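Local atomic coordinates of conserved hypothetical protein (Chlorobium tepidum TLS, PDB entry 1T6S), a protein that is probably involved in chromosome partitioning, as a segregation and condensation protein B built in part from a winged helix-turn-helix domain. Residues D127-A131 and R132-E136; L97-L100 and A101-W105. One frame throughout, in Å; residues are numbered along the deposited sequence.

Contact 1. Residues D127-A131 and R132-E136; sequences DRLLA and RGLIE. With NO3 (nitrate ion), chain C.
Arg-132 folds back along the last turn of helix 125-131, which it follows, and closes over the carbonyl of Arg-128. Its CB starts 3.6 Å from Arg-128 O, and CG comes closer to the same oxygen, at 3.3 Å. CD stays beside it, 3.4 Å from Arg-128 O, and the extended chain carries NE past it. At the tip the guanidinium turns (chi4 63°), and NH1 swings back to donate to Arg-128 O at 3.0 Å with an N-H...O angle of 147°. NH1 comes in tilted from the carbonyl plane, while the oxygen lies at the guanidinium edge, somewhat out of its plane. Arg-132 N adds a weak bond to the same oxygen, its N-H shared weakly with Leu-129 O, so backbone and side chain grip Arg-128 O together. NE and NH2 reach the second subunit, donating to the carbonyls of its Phe-160 and, weakly, His-161. An alanine here has no guanidinium, which would probably leave Arg-128 O with the weak bond from the backbone N and the second subunit's Phe-160 carbonyl without its mate.

The chain leaves the helix through a Schellman motif. Gly-133 takes positive phi (68°) and its N bonds to Leu-130 O from above the carbonyl plane, while Leu-134 N bonds to Leu-129 O at 3.1 Å. This reversal brings Ile-135 back against the helix, where CD1 presses tightly on Leu-129 CB at 3.5 Å and CG1 meets Leu-130 CG. Near the helix N-terminus, Asp-127 N donates to a nitrate, probably from the crystallisation liquor, which Ile-126 N and Lys-111 NZ also bind. In this winged helix-turn-helix the turn leads from helix 125-131, in the usual recognition-helix position, into wing strand 135-140, with Met-96 of helix 87-106 against Leu-129.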
loop_
_atom_site.group_PDB
_atom_site.type_symbol
_atom_site.label_atom_id
_atom_site.label_comp_id
_atom_site.label_asym_id
_atom_site.label_seq_id
_atom_site.Cartn_x
_atom_site.Cartn_y
_atom_site.Cartn_z
ATOM N N ASP A 127 4.464 -12.791 -6.814
ATOM C CA ASP A 127 5.077 -12.155 -7.971
ATOM C C ASP A 127 4.606 -10.705 -8.088
ATOM O O ASP A 127 5.401 -9.809 -8.383
ATOM C CB ASP A 127 4.736 -12.890 -9.278
ATOM C CG ASP A 127 5.541 -14.168 -9.470
ATOM O OD1 ASP A 127 6.665 -14.265 -8.934
ATOM O OD2 ASP A 127 5.050 -15.070 -10.176
ATOM N N ARG A 128 3.318 -10.474 -7.851
ATOM C CA ARG A 128 2.776 -9.120 -7.948
ATOM C C ARG A 128 3.405 -8.199 -6.911
ATOM O O ARG A 128 3.787 -7.071 -7.221
ATOM C CB ARG A 128 1.246 -9.140 -7.807
ATOM C CG ARG A 128 0.550 -9.925 -8.906
ATOM C CD ARG A 128 -0.926 -9.538 -9.042
ATOM N NE ARG A 128 -1.688 -9.788 -7.816
ATOM C CZ ARG A 128 -2.226 -10.952 -7.471
ATOM N NH1 ARG A 128 -2.099 -12.003 -8.268
ATOM N NH2 ARG A 128 -2.880 -11.055 -6.319
ATOM N N LEU A 129 3.565 -8.702 -5.692
ATOM C CA LEU A 129 4.140 -7.902 -4.617
ATOM C C LEU A 129 5.628 -7.637 -4.859
ATOM O O LEU A 129 6.137 -6.565 -4.521
ATOM C CB LEU A 129 3.899 -8.593 -3.264
ATOM C CG LEU A 129 2.414 -8.644 -2.819
ATOM C CD1 LEU A 129 2.262 -9.464 -1.556
ATOM C CD2 LEU A 129 1.918 -7.210 -2.583
ATOM N N LEU A 130 6.321 -8.595 -5.468
ATOM C CA LEU A 130 7.743 -8.411 -5.773
ATOM C C LEU A 130 7.897 -7.363 -6.878
ATOM O O LEU A 130 8.774 -6.507 -6.804
ATOM C CB LEU A 130 8.382 -9.729 -6.225
ATOM C CG LEU A 130 8.712 -10.768 -5.145
ATOM C CD1 LEU A 130 8.876 -12.135 -5.792
ATOM C CD2 LEU A 130 9.987 -10.371 -4.390
ATOM N N ALA A 131 7.045 -7.439 -7.897
ATOM C CA ALA A 131 7.084 -6.497 -9.012
ATOM C C ALA A 131 6.785 -5.059 -8.558
ATOM O O ALA A 131 7.174 -4.098 -9.226
ATOM C CB ALA A 131 6.096 -6.931 -10.104
ATOM N N ARG A 132 6.119 -4.917 -7.412
ATOM C CA ARG A 132 5.779 -3.603 -6.858
ATOM C C ARG A 132 6.771 -3.166 -5.786
ATOM O O ARG A 132 6.627 -2.099 -5.194
ATOM C CB ARG A 132 4.364 -3.633 -6.267
ATOM C CG ARG A 132 3.293 -3.771 -7.323
ATOM C CD ARG A 132 1.973 -4.279 -6.764
ATOM N NE ARG A 132 0.921 -4.255 -7.775
ATOM C CZ ARG A 132 0.934 -4.957 -8.901
ATOM N NH1 ARG A 132 1.957 -5.765 -9.176
ATOM N NH2 ARG A 132 -0.070 -4.834 -9.765
ATOM N N GLY A 133 7.783 -3.992 -5.535
ATOM C CA GLY A 133 8.776 -3.652 -4.533
ATOM C C GLY A 133 8.298 -3.641 -3.088
ATOM O O GLY A 133 8.987 -3.116 -2.213
ATOM N N LEU A 134 7.135 -4.233 -2.822
ATOM C CA LEU A 134 6.591 -4.270 -1.454
ATOM C C LEU A 134 7.176 -5.383 -0.584
ATOM O O LEU A 134 7.124 -5.311 0.641
ATOM C CB LEU A 134 5.069 -4.408 -1.507
ATOM C CG LEU A 134 4.423 -3.247 -2.266
ATOM C CD1 LEU A 134 2.939 -3.478 -2.425
ATOM C CD2 LEU A 134 4.702 -1.943 -1.494
ATOM N N ILE A 135 7.679 -6.435 -1.215
ATOM C CA ILE A 135 8.311 -7.524 -0.476
ATOM C C ILE A 135 9.624 -7.830 -1.195
ATOM O O ILE A 135 9.845 -7.373 -2.318
ATOM C CB ILE A 135 7.436 -8.825 -0.445
ATOM C CG1 ILE A 135 7.149 -9.304 -1.879
ATOM C CG2 ILE A 135 6.127 -8.559 0.336
ATOM C CD1 ILE A 135 6.400 -10.655 -1.953
ATOM N N GLU A 136 10.467 -8.620 -0.549
ATOM C CA GLU A 136 11.751 -8.995 -1.097
ATOM C C GLU A 136 12.181 -10.310 -0.454
ATOM O O GLU A 136 11.602 -10.758 0.541
ATOM C CB GLU A 136 12.784 -7.920 -0.757
ATOM C CG GLU A 136 12.964 -7.746 0.750
ATOM C CD GLU A 136 13.946 -6.656 1.099
ATOM O OE1 GLU A 136 14.089 -6.357 2.309
ATOM O OE2 GLU A 136 14.571 -6.106 0.164
HETATM N N NO3 C . 3.131 -16.308 -6.307
HETATM O O1 NO3 C . 3.529 -17.496 -6.335
HETATM O O2 NO3 C . 2.381 -16.009 -5.427
HETATM O O3 NO3 C . 3.535 -15.565 -7.162
#

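Contact 2. Residues L97-L100 and A101-W105; sequences LEVL and AVVAW
Ala-101 N donates to Leu-97 O at 2.8 Å, the shortest hydrogen bond of this regular alpha-helical turn in helix 87-106, the first helix of the winged-helix domain, on which helices 111-118 and 125-131 and the wing strands pack. The next three residues repeat the i to i+4 pattern, ending with Ala-104 N on Leu-100 O. Val-103 N meets Val-99 O nearly head-on, with a C=O...N angle of 164°; the other three donors are tilted from the planes of their carbonyls.

The side chains of the later turn lie against the carbonyl oxygens of the earlier one. Ala-101 CB sits between two of them, 3.3 Å from Leu-97 O and equally far from Glu-98 O. Val-102 has CG1 anti to its backbone N (chi1 177°), which puts CG2 beside that N and only 3.1 Å from Glu-98 O. Val-103 adopts the same rotamer, its CG2 coming 3.3 Å from Val-99 O. Methyls and amides therefore converge on the same oxygens.

The sides of the helix face different neighbours. Val-102 packs on Ile-117 and Val-103 on Ile-114, both of helix 111-118, while Leu-100 and Ala-104 lie on Thr-152 of strand 148-152. Leu-97, Leu-100 and Ala-101 also face the second subunit: Leu-97 meets its Leu-100, and Leu-100 and Ala-101 meet its Leu-97. Leu-100 has a first torsion of -133°, away from the staggered positions, which suggests some strain in this buried setting. Farther along, the Trp-105 ring makes cation-pi contacts with Arg-90 and Arg-94 of the second subunit. One turn apart, Val-99 and Val-103 touch loosely through their methyls, CG1 of the first lying 4.4 Å from CG2 of the second.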
loop_
_atom_site.group_PDB
_atom_site.type_symbol
_atom_site.label_atom_id
_atom_site.label_comp_id
_atom_site.label_asym_id
_atom_site.label_seq_id
_atom_site.Cartn_x
_atom_site.Cartn_y
_atom_site.Cartn_z
ATOM N N LEU A 97 -3.488 -7.772 -0.721
ATOM C CA LEU A 97 -3.462 -7.278 0.650
ATOM C C LEU A 97 -3.323 -8.385 1.700
ATOM O O LEU A 97 -2.550 -8.244 2.654
ATOM C CB LEU A 97 -4.723 -6.444 0.934
ATOM C CG LEU A 97 -4.723 -5.082 0.219
ATOM C CD1 LEU A 97 -5.980 -4.320 0.602
ATOM C CD2 LEU A 97 -3.494 -4.276 0.619
ATOM N N GLU A 98 -4.073 -9.474 1.529
ATOM C CA GLU A 98 -4.010 -10.610 2.466
ATOM C C GLU A 98 -2.618 -11.263 2.481
ATOM O O GLU A 98 -2.077 -11.552 3.544
ATOM C CB GLU A 98 -5.060 -11.684 2.112
ATOM C CG GLU A 98 -6.499 -11.315 2.465
ATOM C CD GLU A 98 -7.518 -12.432 2.165
ATOM O OE1 GLU A 98 -8.712 -12.259 2.507
ATOM O OE2 GLU A 98 -7.132 -13.476 1.586
ATOM N N VAL A 99 -2.053 -11.498 1.301
ATOM C CA VAL A 99 -0.735 -12.102 1.239
ATOM C C VAL A 99 0.277 -11.121 1.884
ATOM O O VAL A 99 1.115 -11.520 2.697
ATOM C CB VAL A 99 -0.330 -12.452 -0.230
ATOM C CG1 VAL A 99 1.143 -12.884 -0.294
ATOM C CG2 VAL A 99 -1.220 -13.577 -0.758
ATOM N N LEU A 100 0.172 -9.837 1.547
ATOM C CA LEU A 100 1.046 -8.817 2.122
ATOM C C LEU A 100 0.961 -8.839 3.644
ATOM O O LEU A 100 1.964 -8.693 4.344
ATOM C CB LEU A 100 0.638 -7.415 1.668
ATOM C CG LEU A 100 1.780 -6.523 1.190
ATOM C CD1 LEU A 100 1.279 -5.089 1.028
ATOM C CD2 LEU A 100 2.947 -6.596 2.134
ATOM N N ALA A 101 -0.260 -8.989 4.146
ATOM C CA ALA A 101 -0.529 -9.037 5.574
ATOM C C ALA A 101 0.142 -10.253 6.209
ATOM O O ALA A 101 0.714 -10.149 7.290
ATOM C CB ALA A 101 -2.054 -9.095 5.815
ATOM N N VAL A 102 0.055 -11.404 5.538
ATOM C CA VAL A 102 0.666 -12.638 6.031
ATOM C C VAL A 102 2.191 -12.488 6.094
ATOM O O VAL A 102 2.832 -12.918 7.056
ATOM C CB VAL A 102 0.287 -13.855 5.140
ATOM C CG1 VAL A 102 1.010 -15.120 5.635
ATOM C CG2 VAL A 102 -1.234 -14.087 5.187
ATOM N N VAL A 103 2.766 -11.868 5.069
ATOM C CA VAL A 103 4.215 -11.636 5.051
ATOM C C VAL A 103 4.620 -10.679 6.181
ATOM O O VAL A 103 5.582 -10.931 6.929
ATOM C CB VAL A 103 4.674 -11.086 3.696
ATOM C CG1 VAL A 103 6.215 -10.838 3.714
ATOM C CG2 VAL A 103 4.319 -12.094 2.613
ATOM N N ALA A 104 3.867 -9.595 6.321
ATOM C CA ALA A 104 4.150 -8.619 7.362
ATOM C C ALA A 104 4.178 -9.282 8.717
ATOM O O ALA A 104 5.041 -8.979 9.546
ATOM C CB ALA A 104 3.092 -7.482 7.363
ATOM N N TRP A 105 3.248 -10.203 8.953
ATOM C CA TRP A 105 3.196 -10.852 10.256
ATOM C C TRP A 105 4.102 -12.066 10.464
ATOM O O TRP A 105 4.727 -12.187 11.509
ATOM C CB TRP A 105 1.745 -11.231 10.584
ATOM C CG TRP A 105 1.613 -11.806 11.962
ATOM C CD1 TRP A 105 1.353 -13.109 12.289
ATOM C CD2 TRP A 105 1.775 -11.103 13.203
ATOM N NE1 TRP A 105 1.341 -13.260 13.652
ATOM C CE2 TRP A 105 1.597 -12.047 14.239
ATOM C CE3 TRP A 105 2.052 -9.768 13.541
ATOM C CZ2 TRP A 105 1.687 -11.700 15.588
ATOM C CZ3 TRP A 105 2.141 -9.425 14.895
ATOM C CH2 TRP A 105 1.958 -10.391 15.895
#

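In the fold
The two contacts lie side by side in the winged-helix domain, their centres about 12 Å apart, and contact 2 comes first along the chain. Leu-129 and Ile-135 of contact 1 bridge them. Leu-129 CD1 rests 3.8 Å from Val-99 CG1, next to the backbone of Leu-100, while Ile-135 CG2 lies 4.1 Å from both Val-103 CG1 and Leu-100 CD2. The turn of 127-136 thus holds both a helix residue and a strand residue against 97-105. Both contacts also reach the second subunit, contact 1 through Arg-132 and Leu-134 and contact 2 through its leucines and Trp-105. The side chain of Ala-104 comes about 3 Å from a second nitrate, distinct from the one at Asp-127; both probably come from the crystallisation liquor.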